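Local coordinates for CHAD domain protein (Streptomyces chartreusis, PDB 6RN5) that probably binds polyphosphate through its helical CHAD domain and binds copper ions, as a member of the phosin group, at residues W277-V280 with R281-L284; H353-E356 with A357-A361. All blocks are in the same frame, centred on the assembly; numbering follows the deposited sequence.

Contact 1. Residues W277-V280 with R281-L284. With SO4 (sulfate ion), chain F.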
ATOM      1  N   TRP A 277      -9.529   3.267 -18.491  1.00 33.54           N
ATOM      2  CA  TRP A 277      -8.195   2.669 -18.715  1.00 34.26           C
ATOM      3  C   TRP A 277      -8.231   1.377 -19.549  1.00 32.62           C
ATOM      4  O   TRP A 277      -7.399   1.152 -20.443  1.00 29.92           O
ATOM      5  CB  TRP A 277      -7.532   2.385 -17.380  1.00 35.00           C
ATOM      6  CG  TRP A 277      -7.112   3.624 -16.728  1.00 36.37           C
ATOM      7  CD1 TRP A 277      -7.838   4.397 -15.880  1.00 37.48           C
ATOM      8  CD2 TRP A 277      -5.854   4.274 -16.876  1.00 36.77           C
ATOM      9  NE1 TRP A 277      -7.111   5.479 -15.484  1.00 35.89           N
ATOM     10  CE2 TRP A 277      -5.888   5.429 -16.090  1.00 36.23           C
ATOM     11  CE3 TRP A 277      -4.709   3.987 -17.595  1.00 37.89           C
ATOM     12  CZ2 TRP A 277      -4.828   6.283 -15.996  1.00 37.04           C
ATOM     13  CZ3 TRP A 277      -3.641   4.844 -17.493  1.00 37.71           C
ATOM     14  CH2 TRP A 277      -3.706   5.969 -16.711  1.00 39.74           C
ATOM     15  N   HIS A 278      -9.222   0.553 -19.266  1.00 31.81           N
ATOM     16  CA  HIS A 278      -9.401  -0.671 -20.035  1.00 35.16           C
ATOM     17  C   HIS A 278      -9.879  -0.400 -21.431  1.00 33.98           C
ATOM     18  O   HIS A 278      -9.512  -1.138 -22.362  1.00 29.69           O
ATOM     19  CB  HIS A 278     -10.296  -1.668 -19.304  1.00 35.62           C
ATOM     20  CG  HIS A 278      -9.660  -2.187 -18.046  1.00 40.36           C
ATOM     21  ND1 HIS A 278     -10.370  -2.811 -17.039  1.00 41.62           N
ATOM     22  CD2 HIS A 278      -8.381  -2.104 -17.606  1.00 41.84           C
ATOM     23  CE1 HIS A 278      -9.547  -3.125 -16.055  1.00 43.36           C
ATOM     24  NE2 HIS A 278      -8.333  -2.706 -16.370  1.00 41.59           N
ATOM     25  N   GLN A 279     -10.659   0.663 -21.603  1.00 31.36           N
ATOM     26  CA  GLN A 279     -10.994   1.118 -22.966  1.00 32.91           C
ATOM     27  C   GLN A 279      -9.769   1.624 -23.734  1.00 30.99           C
ATOM     28  O   GLN A 279      -9.560   1.300 -24.882  1.00 31.18           O
ATOM     29  CB  GLN A 279     -12.084   2.197 -22.910  1.00 38.11           C
ATOM     30  CG  GLN A 279     -12.690   2.516 -24.266  1.00 45.79           C
ATOM     31  CD  GLN A 279     -13.170   1.255 -24.988  1.00 54.79           C
ATOM     32  OE1 GLN A 279     -13.641   0.287 -24.355  1.00 65.99           O
ATOM     33  NE2 GLN A 279     -13.060   1.260 -26.310  1.00 54.45           N
ATOM     34  N   VAL A 280      -8.948   2.417 -23.096  1.00 30.53           N
ATOM     35  CA  VAL A 280      -7.698   2.791 -23.697  1.00 31.09           C
ATOM     36  C   VAL A 280      -6.825   1.574 -24.055  1.00 30.72           C
ATOM     37  O   VAL A 280      -6.213   1.567 -25.114  1.00 29.22           O
ATOM     38  CB  VAL A 280      -6.974   3.816 -22.823  1.00 30.61           C
ATOM     39  CG1 VAL A 280      -5.497   3.935 -23.150  1.00 30.14           C
ATOM     40  CG2 VAL A 280      -7.670   5.166 -22.984  1.00 34.62           C
ATOM     41  N   ARG A 281      -6.798   0.549 -23.217  1.00 31.80           N
ATOM     42  CA  ARG A 281      -6.045  -0.690 -23.541  1.00 29.74           C
ATOM     43  C   ARG A 281      -6.547  -1.231 -24.875  1.00 30.03           C
ATOM     44  O   ARG A 281      -5.785  -1.570 -25.750  1.00 25.42           O
ATOM     45  CB  ARG A 281      -6.280  -1.770 -22.491  1.00 32.11           C
ATOM     46  CG  ARG A 281      -5.425  -3.021 -22.651  1.00 32.75           C
ATOM     47  CD  ARG A 281      -5.675  -4.033 -21.532  1.00 34.57           C
ATOM     48  NE  ARG A 281      -5.238  -5.344 -21.956  1.00 33.69           N
ATOM     49  CZ  ARG A 281      -6.021  -6.197 -22.602  1.00 36.16           C
ATOM     50  NH1 ARG A 281      -7.291  -5.907 -22.840  1.00 36.44           N
ATOM     51  NH2 ARG A 281      -5.545  -7.361 -22.985  1.00 34.52           N
ATOM     52  N   LEU A 282      -7.853  -1.319 -25.045  1.00 31.71           N
ATOM     53  CA  LEU A 282      -8.372  -1.818 -26.334  1.00 32.69           C
ATOM     54  C   LEU A 282      -8.069  -0.893 -27.518  1.00 31.39           C
ATOM     55  O   LEU A 282      -7.777  -1.392 -28.597  1.00 27.25           O
ATOM     56  CB  LEU A 282      -9.874  -2.117 -26.280  1.00 34.38           C
ATOM     57  CG  LEU A 282     -10.295  -3.158 -25.245  1.00 39.38           C
ATOM     58  CD1 LEU A 282     -11.807  -3.196 -25.133  1.00 41.34           C
ATOM     59  CD2 LEU A 282      -9.762  -4.552 -25.544  1.00 40.87           C
ATOM     60  N   LEU A 283      -8.146   0.432 -27.309  1.00 29.96           N
ATOM     61  CA  LEU A 283      -7.940   1.378 -28.398  1.00 30.32           C
ATOM     62  C   LEU A 283      -6.448   1.296 -28.828  1.00 26.91           C
ATOM     63  O   LEU A 283      -6.102   1.446 -29.990  1.00 25.66           O
ATOM     64  CB  LEU A 283      -8.312   2.802 -27.983  1.00 28.43           C
ATOM     65  CG  LEU A 283      -9.813   3.090 -27.813  1.00 32.50           C
ATOM     66  CD1 LEU A 283     -10.086   4.373 -27.035  1.00 32.07           C
ATOM     67  CD2 LEU A 283     -10.561   3.140 -29.136  1.00 33.85           C
ATOM     68  N   LEU A 284      -5.586   1.072 -27.876  1.00 26.49           N
ATOM     69  CA  LEU A 284      -4.157   1.002 -28.178  1.00 30.80           C
ATOM     70  C   LEU A 284      -3.874  -0.220 -29.042  1.00 30.10           C
ATOM     71  O   LEU A 284      -3.145  -0.166 -30.025  1.00 31.42           O
ATOM     72  CB  LEU A 284      -3.335   1.031 -26.895  1.00 31.41           C
ATOM     73  CG  LEU A 284      -1.859   0.685 -27.117  1.00 36.91           C
ATOM     74  CD1 LEU A 284      -1.236   1.674 -28.061  1.00 44.44           C
ATOM     75  CD2 LEU A 284      -1.135   0.720 -25.788  1.00 42.54           C
TER
HETATM   76  S   SO4 F 405      -7.666 -10.229 -24.268  1.00 75.10           S
HETATM   77  O1  SO4 F 405      -8.064 -10.793 -25.593  1.00 79.86           O
HETATM   78  O2  SO4 F 405      -6.202 -10.233 -24.161  1.00 73.23           O
HETATM   79  O3  SO4 F 405      -8.174  -8.813 -24.075  1.00 71.84           O
HETATM   80  O4  SO4 F 405      -8.184 -11.165 -23.245  1.00 76.92           O
HETATM   81  O   HOH W   1      -8.971  -3.902 -21.910  1.00 39.33           O
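Arg281 and His278 meet on one turn of helix 274-295, a helix of the all-helical CHAD fold. The protein probably binds polyphosphate, and here a sulfate, probably from the crystallisation liquor, lies at the Arg281 guanidinium. Arg281 N bonds to Trp277 O at 2.9 Å, and Leu283 N bonds to Gln279 O at 2.9 Å. The Arg281 chain runs out extended, with CG anti to the backbone N (chi1 -173°). This carries the guanidinium away from the helix to the anion. Arg281 NH2 donates to sulfate O2 and O3, each 3.2 Å away, and Arg281 NH1 donates to O3 at 3.3 Å. The sulfur lies in the guanidinium plane, so the anion is met at an edge. NE is held by Asn315 of helix 305-331, which helps to fix the rotation of the group. On the other flank Gln279 bends at chi2 (52°) and turns its amide forward along the helix. Gln279 OE1 meets Leu282 CD1 at 4.0 Å, while NE2 lies beside Leu283 CG. Val280 and Leu284 pack on helix 229-244. One water ties the arginine back to its own helix: it accepts from Arg281 NH1 at 2.8 Å and donates to His278 O at 2.9 Å.

Contact 2. Residues H353-E356 with A357-A361; sequences HEVE and AARFA. With CU (copper (II) ion), chain C; SO4 (sulfate ion), chain H.
Arg359 reaches back along its helix to Val355 and Glu356, one turn earlier. Arg359 CB lies 3.5 Å from Glu356 O. Arg359 CG is anti to the carbonyl carbon (chi1 -69°) and rests 3.4 Å from Val355 O. From CG to NE the chain is extended. Arg359 CD passes Glu356 OE2 at 3.7 Å. NE is hydrogen-bonded to His317 NE2 of helix 305-331. At the tip, Arg359 NH1 forms a salt bridge with Glu356 OE2, 2.8 Å away. The carboxylate and guanidinium planes stand 85° apart, and OE2 sits 27° out of the guanidinium plane. The N-H points only roughly at the oxygen. Glu356 reaches this place because its chain bends at chi2. Val355 CG1 lies over one face of the guanidinium, 3.7 Å from Arg359 NH2.

This is an i to i+3 salt bridge on helix 338-366 of the helical CHAD protein, and it borders an anion site. NH1 and NH2 together clasp a sulfate, probably from the crystallisation liquor, at the guanidinium edge. Arg359 NH1 bonds to sulfate O3 at 3.0 Å and Arg359 NH2 to sulfate O2 at 2.9 Å, both nearly straight. Asp274 forms a second salt bridge with NH2, so Glu356, Asp274 and the sulfate probably all help to balance the positive charge. His271 and the backbone N of Gln273 also bind this sulfate.

At the start of the segment His353 turns away from Arg359. His353 NE2 binds a copper ion at 2.5 Å, and His353 of the second subunit binds the same ion.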
ATOM      1  N   HIS A 353      -2.724  -1.403  -5.562  1.00 37.81           N
ATOM      2  CA  HIS A 353      -1.505  -0.583  -5.659  1.00 36.91           C
ATOM      3  C   HIS A 353      -0.787  -0.811  -6.973  1.00 32.36           C
ATOM      4  O   HIS A 353      -0.265   0.135  -7.527  1.00 30.95           O
ATOM      5  CB  HIS A 353      -0.555  -0.748  -4.439  1.00 38.83           C
ATOM      6  CG  HIS A 353      -1.201  -0.386  -3.137  1.00 44.25           C
ATOM      7  ND1 HIS A 353      -2.199   0.566  -3.045  1.00 51.27           N
ATOM      8  CD2 HIS A 353      -1.022  -0.868  -1.876  1.00 49.82           C
ATOM      9  CE1 HIS A 353      -2.601   0.661  -1.784  1.00 53.87           C
ATOM     10  NE2 HIS A 353      -1.899  -0.190  -1.056  1.00 48.45           N
ATOM     11  N   GLU A 354      -0.784  -2.043  -7.469  1.00 31.62           N
ATOM     12  CA  GLU A 354      -0.228  -2.336  -8.798  1.00 32.39           C
ATOM     13  C   GLU A 354      -1.079  -1.676  -9.893  1.00 31.23           C
ATOM     14  O   GLU A 354      -0.557  -1.261 -10.899  1.00 32.80           O
ATOM     15  CB  GLU A 354      -0.135  -3.832  -9.058  1.00 36.59           C
ATOM     16  CG  GLU A 354       0.821  -4.596  -8.145  1.00 45.53           C
ATOM     17  CD  GLU A 354       2.314  -4.395  -8.481  1.00 54.23           C
ATOM     18  OE1 GLU A 354       2.634  -3.821  -9.549  1.00 56.01           O
ATOM     19  OE2 GLU A 354       3.179  -4.817  -7.678  1.00 57.69           O
ATOM     20  N   VAL A 355      -2.391  -1.558  -9.718  1.00 29.95           N
ATOM     21  CA  VAL A 355      -3.217  -0.873 -10.750  1.00 29.90           C
ATOM     22  C   VAL A 355      -2.740   0.575 -10.885  1.00 29.96           C
ATOM     23  O   VAL A 355      -2.422   1.031 -11.978  1.00 31.40           O
ATOM     24  CB  VAL A 355      -4.745  -0.969 -10.466  1.00 30.45           C
ATOM     25  CG1 VAL A 355      -5.557  -0.050 -11.389  1.00 30.95           C
ATOM     26  CG2 VAL A 355      -5.219  -2.407 -10.615  1.00 32.81           C
ATOM     27  N   GLU A 356      -2.645   1.272  -9.763  1.00 33.09           N
ATOM     28  CA  GLU A 356      -2.106   2.623  -9.723  1.00 37.07           C
ATOM     29  C   GLU A 356      -0.688   2.732 -10.281  1.00 35.43           C
ATOM     30  O   GLU A 356      -0.420   3.587 -11.102  1.00 33.60           O
ATOM     31  CB  GLU A 356      -2.147   3.189  -8.295  1.00 45.22           C
ATOM     32  CG  GLU A 356      -3.473   3.892  -7.951  1.00 57.46           C
ATOM     33  CD  GLU A 356      -3.733   5.176  -8.776  1.00 68.22           C
ATOM     34  OE1 GLU A 356      -2.867   6.085  -8.840  1.00 78.57           O
ATOM     35  OE2 GLU A 356      -4.823   5.300  -9.376  1.00 76.12           O
ATOM     36  N   ALA A 357       0.211   1.860  -9.885  1.00 31.40           N
ATOM     37  CA  ALA A 357       1.532   1.901 -10.506  1.00 32.61           C
ATOM     38  C   ALA A 357       1.436   1.697 -12.011  1.00 32.50           C
ATOM     39  O   ALA A 357       2.149   2.343 -12.790  1.00 32.44           O
ATOM     40  CB  ALA A 357       2.481   0.865  -9.882  1.00 32.68           C
ATOM     41  N   ALA A 358       0.567   0.807 -12.455  1.00 31.70           N
ATOM     42  CA  ALA A 358       0.510   0.609 -13.865  1.00 33.22           C
ATOM     43  C   ALA A 358       0.016   1.895 -14.576  1.00 34.29           C
ATOM     44  O   ALA A 358       0.449   2.195 -15.711  1.00 30.05           O
ATOM     45  CB  ALA A 358      -0.345  -0.577 -14.216  1.00 31.08           C
ATOM     46  N   ARG A 359      -0.868   2.647 -13.918  1.00 33.07           N
ATOM     47  CA  ARG A 359      -1.401   3.848 -14.543  1.00 34.09           C
ATOM     48  C   ARG A 359      -0.287   4.892 -14.650  1.00 34.60           C
ATOM     49  O   ARG A 359      -0.203   5.641 -15.627  1.00 30.46           O
ATOM     50  CB  ARG A 359      -2.546   4.436 -13.734  1.00 32.88           C
ATOM     51  CG  ARG A 359      -3.816   3.642 -13.713  1.00 32.16           C
ATOM     52  CD  ARG A 359      -4.923   4.365 -12.919  1.00 34.72           C
ATOM     53  NE  ARG A 359      -6.095   3.481 -12.871  1.00 37.12           N
ATOM     54  CZ  ARG A 359      -7.018   3.473 -11.912  1.00 38.96           C
ATOM     55  NH1 ARG A 359      -6.969   4.315 -10.897  1.00 39.10           N
ATOM     56  NH2 ARG A 359      -8.015   2.609 -11.989  1.00 41.43           N
ATOM     57  N   PHE A 360       0.526   4.984 -13.601  1.00 33.83           N
ATOM     58  CA  PHE A 360       1.693   5.846 -13.642  1.00 37.91           C
ATOM     59  C   PHE A 360       2.713   5.408 -14.731  1.00 37.46           C
ATOM     60  O   PHE A 360       3.211   6.237 -15.502  1.00 34.28           O
ATOM     61  CB  PHE A 360       2.338   5.894 -12.251  1.00 44.21           C
ATOM     62  CG  PHE A 360       3.508   6.847 -12.140  1.00 47.40           C
ATOM     63  CD1 PHE A 360       3.298   8.221 -12.127  1.00 52.10           C
ATOM     64  CD2 PHE A 360       4.814   6.365 -12.021  1.00 50.51           C
ATOM     65  CE1 PHE A 360       4.368   9.107 -12.014  1.00 51.36           C
ATOM     66  CE2 PHE A 360       5.891   7.245 -11.922  1.00 54.73           C
ATOM     67  CZ  PHE A 360       5.663   8.624 -11.918  1.00 48.86           C
ATOM     68  N   ALA A 361       3.014   4.117 -14.800  1.00 34.38           N
ATOM     69  CA  ALA A 361       3.906   3.619 -15.828  1.00 34.76           C
ATOM     70  C   ALA A 361       3.379   3.962 -17.240  1.00 36.84           C
ATOM     71  O   ALA A 361       4.136   4.425 -18.109  1.00 33.09           O
ATOM     72  CB  ALA A 361       4.142   2.119 -15.664  1.00 33.54           C
TER
HETATM   73 CU    CU C 402      -1.405  -1.522   0.998  0.50 63.95          CU
HETATM   74  S   SO4 H 407     -10.562   3.325  -9.105  1.00 59.58           S
HETATM   75  O1  SO4 H 407     -11.831   4.095  -9.303  1.00 64.92           O
HETATM   76  O2  SO4 H 407     -10.439   2.463 -10.328  1.00 58.23           O
HETATM   77  O3  SO4 H 407      -9.374   4.180  -9.111  1.00 59.45           O
HETATM   78  O4  SO4 H 407     -10.606   2.609  -7.764  1.00 55.29           O

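Overall arrangement
Contact 1 and contact 2 lie on different helices, 274-295 and 338-366, with their centres 15 Å apart. They touch where Trp277 NE1 comes within 3.4 Å of Arg359 NE. The indole makes a cation-pi contact with this guanidinium and stacks on His317. His317 also meets His278, so helix 305-331 joins the two. Each contact holds its own sulfate, consistent with a surface that binds polyphosphate. Contact 2 carries a copper ligand, His353; contact 1 is further from copper. The side chain of His278 is about 11 Å from a bound copper ion, and that of Arg359 is about 6 Å from that of the copper ligand His271.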